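Local coordinates for protein aeromonas extracellular serine protease (Aeromonas sobria, PDB 3WQB) that preferentially cleaves peptide bonds that follow two basic residues, one of them lysine, and is probably a potent virulence factor acting on host plasma proteins, at residues A[486-491]-A[577-582]; A[511-516]-A[523-528]. The protein carries 1 engineered substitution. One frame throughout, in Å; residues are numbered along the deposited sequence.

Contact 1. Residues A[486-491]-A[577-582]; sequences LPDLLI and RNNRQP. With CA (calcium ion), chain D.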
ATOM      1  N   LEU A 486       2.501  16.128  16.402  1.00 13.11           N
ATOM      2  CA  LEU A 486       1.586  15.073  15.964  1.00 12.70           C
ATOM      3  C   LEU A 486       1.926  13.642  16.377  1.00 12.02           C
ATOM      4  O   LEU A 486       1.022  12.895  16.734  1.00 11.95           O
ATOM      5  CB  LEU A 486       1.330  15.138  14.450  1.00 12.51           C
ATOM      6  CG  LEU A 486       0.451  16.301  13.981  1.00 13.26           C
ATOM      7  CD1 LEU A 486       0.553  16.460  12.478  1.00 14.69           C
ATOM      8  CD2 LEU A 486      -1.002  16.123  14.418  1.00 14.59           C
ATOM      9  N   PRO A 487       3.222  13.250  16.344  1.00 11.55           N
ATOM     10  CA  PRO A 487       3.514  11.859  16.707  1.00 11.37           C
ATOM     11  C   PRO A 487       3.266  11.516  18.180  1.00 11.27           C
ATOM     12  O   PRO A 487       3.338  10.355  18.534  1.00 11.19           O
ATOM     13  CB  PRO A 487       4.995  11.691  16.326  1.00 11.39           C
ATOM     14  CG  PRO A 487       5.201  12.722  15.263  1.00 11.21           C
ATOM     15  CD  PRO A 487       4.397  13.895  15.733  1.00 11.84           C
ATOM     16  N   ASP A 488       2.929  12.502  19.012  1.00 11.30           N
ATOM     17  CA  ASP A 488       2.496  12.210  20.378  1.00 11.71           C
ATOM     18  C   ASP A 488       1.141  11.517  20.435  1.00 11.44           C
ATOM     19  O   ASP A 488       0.772  10.978  21.473  1.00 11.27           O
ATOM     20  CB  ASP A 488       2.427  13.492  21.215  1.00 11.72           C
ATOM     21  CG  ASP A 488       3.796  14.019  21.605  1.00 12.96           C
ATOM     22  OD1 ASP A 488       4.808  13.366  21.280  1.00 13.89           O
ATOM     23  OD2 ASP A 488       3.843  15.098  22.240  1.00 13.40           O
ATOM     24  N   LEU A 489       0.395  11.544  19.334  1.00 11.48           N
ATOM     25  CA  LEU A 489      -1.001  11.123  19.366  1.00 11.77           C
ATOM     26  C   LEU A 489      -1.236   9.652  19.059  1.00 11.45           C
ATOM     27  O   LEU A 489      -0.722   9.097  18.075  1.00 12.40           O
ATOM     28  CB  LEU A 489      -1.857  12.010  18.456  1.00 11.92           C
ATOM     29  CG  LEU A 489      -1.833  13.508  18.771  1.00 12.20           C
ATOM     30  CD1 LEU A 489      -2.673  14.225  17.756  1.00 13.77           C
ATOM     31  CD2 LEU A 489      -2.310  13.817  20.192  1.00 13.11           C
ATOM     32  N   LEU A 490      -2.004   9.034  19.951  1.00 11.27           N
ATOM     33  CA  LEU A 490      -2.549   7.698  19.786  1.00 11.25           C
ATOM     34  C   LEU A 490      -4.026   7.857  19.435  1.00 10.84           C
ATOM     35  O   LEU A 490      -4.793   8.462  20.201  1.00 11.13           O
ATOM     36  CB  LEU A 490      -2.384   6.918  21.100  1.00 11.45           C
ATOM     37  CG  LEU A 490      -3.173   5.620  21.271  1.00 12.51           C
ATOM     38  CD1 LEU A 490      -2.600   4.542  20.381  1.00 14.16           C
ATOM     39  CD2 LEU A 490      -3.146   5.170  22.718  1.00 14.60           C
ATOM     40  N   ILE A 491      -4.425   7.334  18.277  1.00 10.66           N
ATOM     41  CA  ILE A 491      -5.814   7.432  17.814  1.00 11.21           C
ATOM     42  C   ILE A 491      -6.406   6.033  17.713  1.00 10.97           C
ATOM     43  O   ILE A 491      -5.868   5.169  17.015  1.00 10.83           O
ATOM     44  CB  ILE A 491      -5.894   8.175  16.461  1.00 11.11           C
ATOM     45  CG1 ILE A 491      -5.222   9.549  16.567  1.00 13.05           C
ATOM     46  CG2 ILE A 491      -7.346   8.277  15.960  1.00 12.27           C
ATOM     47  CD1 ILE A 491      -5.242  10.369  15.268  1.00 14.05           C
ATOM     48  N   ARG A 577      10.335  18.800  19.743  1.00 19.34           N
ATOM     49  CA  ARG A 577      10.062  19.471  21.012  1.00 19.77           C
ATOM     50  C   ARG A 577       8.610  19.230  21.412  1.00 19.05           C
ATOM     51  O   ARG A 577       7.699  19.313  20.582  1.00 18.95           O
ATOM     52  CB  ARG A 577      10.343  20.968  20.889  1.00 20.82           C
ATOM     53  CG  ARG A 577      11.685  21.296  20.247  1.00 23.78           C
ATOM     54  CD  ARG A 577      12.782  21.483  21.283  1.00 28.02           C
ATOM     55  NE  ARG A 577      14.120  21.336  20.707  1.00 31.22           N
ATOM     56  CZ  ARG A 577      14.759  22.270  20.004  1.00 32.97           C
ATOM     57  NH1 ARG A 577      14.195  23.450  19.771  1.00 34.26           N
ATOM     58  NH2 ARG A 577      15.974  22.023  19.531  1.00 34.17           N
ATOM     59  N   ASN A 578       8.394  18.907  22.679  1.00 18.46           N
ATOM     60  CA  ASN A 578       7.038  18.690  23.179  1.00 18.13           C
ATOM     61  C   ASN A 578       6.105  19.874  22.918  1.00 18.30           C
ATOM     62  O   ASN A 578       6.529  21.028  22.949  1.00 18.84           O
ATOM     63  CB  ASN A 578       7.064  18.343  24.666  1.00 17.87           C
ATOM     64  CG  ASN A 578       5.731  17.832  25.170  1.00 17.13           C
ATOM     65  OD1 ASN A 578       5.043  17.068  24.491  1.00 15.72           O
ATOM     66  ND2 ASN A 578       5.351  18.261  26.361  1.00 17.36           N
ATOM     67  N   ASN A 579       4.836  19.589  22.633  1.00 18.17           N
ATOM     68  CA  ASN A 579       3.841  20.653  22.501  1.00 18.66           C
ATOM     69  C   ASN A 579       3.765  21.485  23.776  1.00 19.63           C
ATOM     70  O   ASN A 579       3.666  20.943  24.875  1.00 19.59           O
ATOM     71  CB  ASN A 579       2.457  20.097  22.143  1.00 18.23           C
ATOM     72  CG  ASN A 579       1.998  19.008  23.092  1.00 17.65           C
ATOM     73  OD1 ASN A 579       2.626  17.957  23.192  1.00 17.40           O
ATOM     74  ND2 ASN A 579       0.892  19.251  23.784  1.00 17.62           N
ATOM     75  N   ARG A 580       3.822  22.801  23.604  1.00 20.96           N
ATOM     76  CA  ARG A 580       3.743  23.744  24.711  1.00 22.45           C
ATOM     77  C   ARG A 580       2.300  23.940  25.201  1.00 22.52           C
ATOM     78  O   ARG A 580       2.067  24.264  26.370  1.00 23.09           O
ATOM     79  CB  ARG A 580       4.341  25.086  24.272  1.00 22.99           C
ATOM     80  CG  ARG A 580       4.386  26.148  25.352  1.00 26.08           C
ATOM     81  CD  ARG A 580       5.806  26.529  25.754  1.00 30.62           C
ATOM     82  NE  ARG A 580       5.800  27.611  26.742  1.00 33.76           N
ATOM     83  CZ  ARG A 580       5.557  28.895  26.469  1.00 35.08           C
ATOM     84  NH1 ARG A 580       5.298  29.291  25.228  1.00 36.66           N
ATOM     85  NH2 ARG A 580       5.574  29.792  27.446  1.00 36.24           N
ATOM     86  N   GLN A 581       1.342  23.756  24.297  1.00 22.46           N
ATOM     87  CA  GLN A 581      -0.073  23.952  24.579  1.00 22.25           C
ATOM     88  C   GLN A 581      -0.834  22.637  24.380  1.00 21.16           C
ATOM     89  O   GLN A 581      -0.369  21.754  23.645  1.00 20.96           O
ATOM     90  CB  GLN A 581      -0.657  25.018  23.640  1.00 22.97           C
ATOM     91  CG  GLN A 581      -0.468  26.476  24.077  1.00 25.55           C
ATOM     92  CD  GLN A 581       0.941  27.015  23.864  1.00 27.76           C
ATOM     93  OE1 GLN A 581       1.507  26.916  22.770  1.00 29.09           O
ATOM     94  NE2 GLN A 581       1.505  27.612  24.908  1.00 29.12           N
ATOM     95  N   PRO A 582      -2.007  22.499  25.032  1.00 20.21           N
ATOM     96  CA  PRO A 582      -2.877  21.376  24.695  1.00 19.38           C
ATOM     97  C   PRO A 582      -3.336  21.426  23.242  1.00 18.54           C
ATOM     98  O   PRO A 582      -3.413  22.499  22.634  1.00 18.52           O
ATOM     99  CB  PRO A 582      -4.081  21.553  25.629  1.00 19.22           C
ATOM    100  CG  PRO A 582      -4.005  22.973  26.118  1.00 20.33           C
ATOM    101  CD  PRO A 582      -2.551  23.304  26.143  1.00 19.99           C
TER
HETATM  102 CA    CA D 902       2.974  15.871  24.269  1.00 13.46          CA
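The calcium site of the P-domain joins Asp488 to Asn578 and Asn579, and it illustrates how a metal ion can join a 3-10 turn and a loop that bury only 64 Å² against each other. Asp488 ends the short 3-10 turn 486-488 that leads into strand 489-494, whereas the asparagines lie in the loop between strands 571-576 and 583-595. The nearest CA atoms of the two segments, those of Asp488 and Asn578, are 8.4 Å apart, and the ion spans the gap. Asp488 OD2 lies 2.3 Å from the calcium, and Asn579 OD1 and Asn578 OD1 each lie 2.4 Å from it. Asp454, both carboxylate oxygens of Asp553 and the carbonyl of Ala555 complete the sevenfold shell. OD2 of Asp488 and OD1 of Asn579 come within 3.2 Å of each other because both bind the same cation, not through a bond of their own. Three carboxylates round one ion would leave a net negative charge, which the neighbouring arginines probably offset: while OD2 of Asp488 binds the metal, its OD1 forms salt bridges with Arg559 and Arg485. The turn behind Asp488 is closed by Leu489 N donating to Leu486 O at 3.0 Å. In Asn579 the amide sits between the backbone N and the carbonyl carbon (chi1 53°), which aims OD1 at the ion and ND2 along its own loop. That nitrogen keeps the amide from rotating through a nearly straight bond (173°) to Gln581 O at 2.8 Å, with the acceptor almost in the amide plane while ND2 stands above the carbonyl plane of Gln581.

Contact 2. Residues A[511-516]-A[523-528]; sequences VGQSLD and VRTKGL
A mixed polar and apolar contact holds Gln513 and Asp516, on the first turns of helix 512-520, against Val523, Arg524 and Thr525, where the chain comes back toward strand 527-535 of the P-domain. Asp516 forms the charged half. Its OD1 makes a salt bridge to Arg524 NH2 at 2.8 Å, while OD2 lies over one face of the guanidinium, whose plane is turned 51° from the carboxylate. A bend at chi3 (-87°) brings the arginine head back over its partner. OD2 also accepts Arg524 N on its anti lone pair, 3.2 Å away, and accepts a hydrogen bond from a water at 2.7 Å that in turn accepts from Thr525 N. Gln513 carries the other half: NE2 donates to Thr525 O at 3.0 Å from above the carbonyl plane, and it has a second acceptor in His483 O. Along the same side chain, CG packs 3.8 Å from Val523 CG1, and Val523 CG2 lies against Gln513 O. Thr525 OG1 is hydrogen-bonded to Asp184 of the subtilisin part, so this return also meets the catalytic domain. It is a compact helix-loop-strand connection within the beta-sandwich P-domain of furin-like proteases.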
ATOM      1  N   VAL A 511       6.740  13.859  11.526  1.00 12.74           N
ATOM      2  CA  VAL A 511       7.681  14.755  12.208  1.00 13.21           C
ATOM      3  C   VAL A 511       7.879  16.089  11.467  1.00 13.90           C
ATOM      4  O   VAL A 511       8.771  16.874  11.811  1.00 14.87           O
ATOM      5  CB  VAL A 511       9.048  14.051  12.417  1.00 13.18           C
ATOM      6  CG1 VAL A 511       8.896  12.810  13.301  1.00 13.57           C
ATOM      7  CG2 VAL A 511       9.693  13.694  11.062  1.00 14.12           C
ATOM      8  N   GLY A 512       7.037  16.338  10.464  1.00 14.48           N
ATOM      9  CA  GLY A 512       7.161  17.506   9.600  1.00 14.89           C
ATOM     10  C   GLY A 512       7.049  18.847  10.292  1.00 14.81           C
ATOM     11  O   GLY A 512       7.584  19.840   9.792  1.00 14.83           O
ATOM     12  N   GLN A 513       6.367  18.899  11.433  1.00 15.54           N
ATOM     13  CA  GLN A 513       6.275  20.159  12.173  1.00 15.99           C
ATOM     14  C   GLN A 513       7.640  20.561  12.720  1.00 16.61           C
ATOM     15  O   GLN A 513       8.019  21.733  12.646  1.00 17.26           O
ATOM     16  CB  GLN A 513       5.255  20.065  13.298  1.00 15.80           C
ATOM     17  CG  GLN A 513       3.840  19.833  12.812  1.00 15.73           C
ATOM     18  CD  GLN A 513       2.928  19.332  13.923  1.00 14.89           C
ATOM     19  OE1 GLN A 513       3.217  18.332  14.582  1.00 15.11           O
ATOM     20  NE2 GLN A 513       1.828  20.033  14.134  1.00 16.36           N
ATOM     21  N   SER A 514       8.380  19.581  13.233  1.00 17.17           N
ATOM     22  CA  SER A 514       9.740  19.801  13.709  1.00 18.45           C
ATOM     23  C   SER A 514      10.688  20.118  12.557  1.00 19.11           C
ATOM     24  O   SER A 514      11.539  21.007  12.672  1.00 19.67           O
ATOM     25  CB  SER A 514      10.238  18.598  14.510  1.00 18.29           C
ATOM     26  OG  SER A 514       9.484  18.454  15.700  1.00 18.93           O
ATOM     27  N   LEU A 515      10.527  19.410  11.438  1.00 19.78           N
ATOM     28  CA  LEU A 515      11.372  19.643  10.272  1.00 20.92           C
ATOM     29  C   LEU A 515      11.164  21.055   9.733  1.00 21.62           C
ATOM     30  O   LEU A 515      12.133  21.750   9.416  1.00 21.96           O
ATOM     31  CB  LEU A 515      11.115  18.591   9.188  1.00 20.91           C
ATOM     32  CG  LEU A 515      12.078  18.580   7.997  1.00 21.81           C
ATOM     33  CD1 LEU A 515      13.527  18.311   8.429  1.00 23.08           C
ATOM     34  CD2 LEU A 515      11.617  17.557   6.986  1.00 22.93           C
ATOM     35  N   ASP A 516       9.904  21.479   9.650  1.00 22.60           N
ATOM     36  CA  ASP A 516       9.561  22.834   9.214  1.00 23.85           C
ATOM     37  C   ASP A 516      10.187  23.894  10.109  1.00 24.97           C
ATOM     38  O   ASP A 516      10.749  24.867   9.610  1.00 25.03           O
ATOM     39  CB  ASP A 516       8.046  23.028   9.157  1.00 23.80           C
ATOM     40  CG  ASP A 516       7.441  22.591   7.833  1.00 24.05           C
ATOM     41  OD1 ASP A 516       8.145  21.961   7.014  1.00 24.67           O
ATOM     42  OD2 ASP A 516       6.247  22.886   7.616  1.00 24.78           O
ATOM     43  N   VAL A 523       5.978  26.783  11.059  1.00 28.02           N
ATOM     44  CA  VAL A 523       5.310  25.485  10.927  1.00 26.97           C
ATOM     45  C   VAL A 523       4.067  25.594  10.049  1.00 26.42           C
ATOM     46  O   VAL A 523       3.137  26.338  10.363  1.00 26.68           O
ATOM     47  CB  VAL A 523       4.911  24.908  12.314  1.00 26.85           C
ATOM     48  CG1 VAL A 523       4.186  23.581  12.160  1.00 26.79           C
ATOM     49  CG2 VAL A 523       6.134  24.741  13.209  1.00 26.46           C
ATOM     50  N   ARG A 524       4.054  24.834   8.958  1.00 25.53           N
ATOM     51  CA  ARG A 524       2.916  24.819   8.040  1.00 24.89           C
ATOM     52  C   ARG A 524       1.757  23.961   8.565  1.00 23.94           C
ATOM     53  O   ARG A 524       0.586  24.285   8.343  1.00 24.25           O
ATOM     54  CB  ARG A 524       3.361  24.335   6.655  1.00 25.17           C
ATOM     55  CG  ARG A 524       4.384  25.246   5.981  1.00 26.65           C
ATOM     56  CD  ARG A 524       4.801  24.735   4.612  1.00 28.98           C
ATOM     57  NE  ARG A 524       5.907  23.782   4.679  1.00 31.22           N
ATOM     58  CZ  ARG A 524       5.812  22.488   4.388  1.00 32.51           C
ATOM     59  NH1 ARG A 524       4.657  21.964   3.995  1.00 33.38           N
ATOM     60  NH2 ARG A 524       6.884  21.711   4.485  1.00 33.37           N
ATOM     61  N   THR A 525       2.090  22.875   9.261  1.00 22.87           N
ATOM     62  CA  THR A 525       1.094  21.914   9.737  1.00 21.82           C
ATOM     63  C   THR A 525       0.589  22.240  11.148  1.00 21.22           C
ATOM     64  O   THR A 525       1.338  22.159  12.123  1.00 20.69           O
ATOM     65  CB  THR A 525       1.648  20.469   9.673  1.00 21.53           C
ATOM     66  OG1 THR A 525       1.921  20.131   8.307  1.00 22.40           O
ATOM     67  CG2 THR A 525       0.654  19.464  10.255  1.00 21.14           C
ATOM     68  N   LYS A 526      -0.693  22.590  11.230  1.00 20.97           N
ATOM     69  CA  LYS A 526      -1.362  22.905  12.488  1.00 20.89           C
ATOM     70  C   LYS A 526      -1.799  21.630  13.187  1.00 20.23           C
ATOM     71  O   LYS A 526      -1.960  21.593  14.413  1.00 19.65           O
ATOM     72  CB  LYS A 526      -2.600  23.758  12.223  1.00 21.79           C
ATOM     73  CG  LYS A 526      -2.321  25.201  11.839  1.00 24.28           C
ATOM     74  CD  LYS A 526      -3.570  26.045  12.057  1.00 27.67           C
ATOM     75  CE  LYS A 526      -3.932  26.132  13.540  1.00 29.55           C
ATOM     76  NZ  LYS A 526      -5.398  26.270  13.755  1.00 31.34           N
ATOM     77  N   GLY A 527      -1.993  20.585  12.391  1.00 19.61           N
ATOM     78  CA  GLY A 527      -2.481  19.313  12.892  1.00 19.06           C
ATOM     79  C   GLY A 527      -3.008  18.470  11.749  1.00 18.36           C
ATOM     80  O   GLY A 527      -2.444  18.464  10.658  1.00 19.51           O
ATOM     81  N   LEU A 528      -4.096  17.761  12.003  1.00 16.82           N
ATOM     82  CA  LEU A 528      -4.716  16.907  10.997  1.00 15.68           C
ATOM     83  C   LEU A 528      -5.894  17.632  10.392  1.00 15.27           C
ATOM     84  O   LEU A 528      -6.630  18.307  11.103  1.00 15.07           O
ATOM     85  CB  LEU A 528      -5.204  15.602  11.630  1.00 15.39           C
ATOM     86  CG  LEU A 528      -4.191  14.735  12.386  1.00 14.95           C
ATOM     87  CD1 LEU A 528      -4.864  13.455  12.857  1.00 14.22           C
ATOM     88  CD2 LEU A 528      -2.969  14.429  11.531  1.00 15.19           C
TER
HETATM   89  O   HOH W   1       4.721  21.289   9.168  1.00 25.43           O

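Contacts 1 and 2, with centres 11 Å apart, lie side by side in the P-domain, contact 1 on the calcium ion and contact 2 behind the turn that carries Asp488. The bridge between them is Leu486, two residues ahead of the metal ligand in segment 486-491: its N lies 2.9 Å from Gln513 OE1, a probable hydrogen bond. The side chain of Gln513 is itself about 10 Å from the ion, so contact 2 supplies no ligand and reaches the site at second hand, through the backbone N of Leu486. Leu486 also packs on the returning chain, with CD1 at 3.7 Å from Thr525 CG2 and CD2 at 3.8 Å from Gly527 CA. In sequence, both segments of contact 2 fall between those of contact 1.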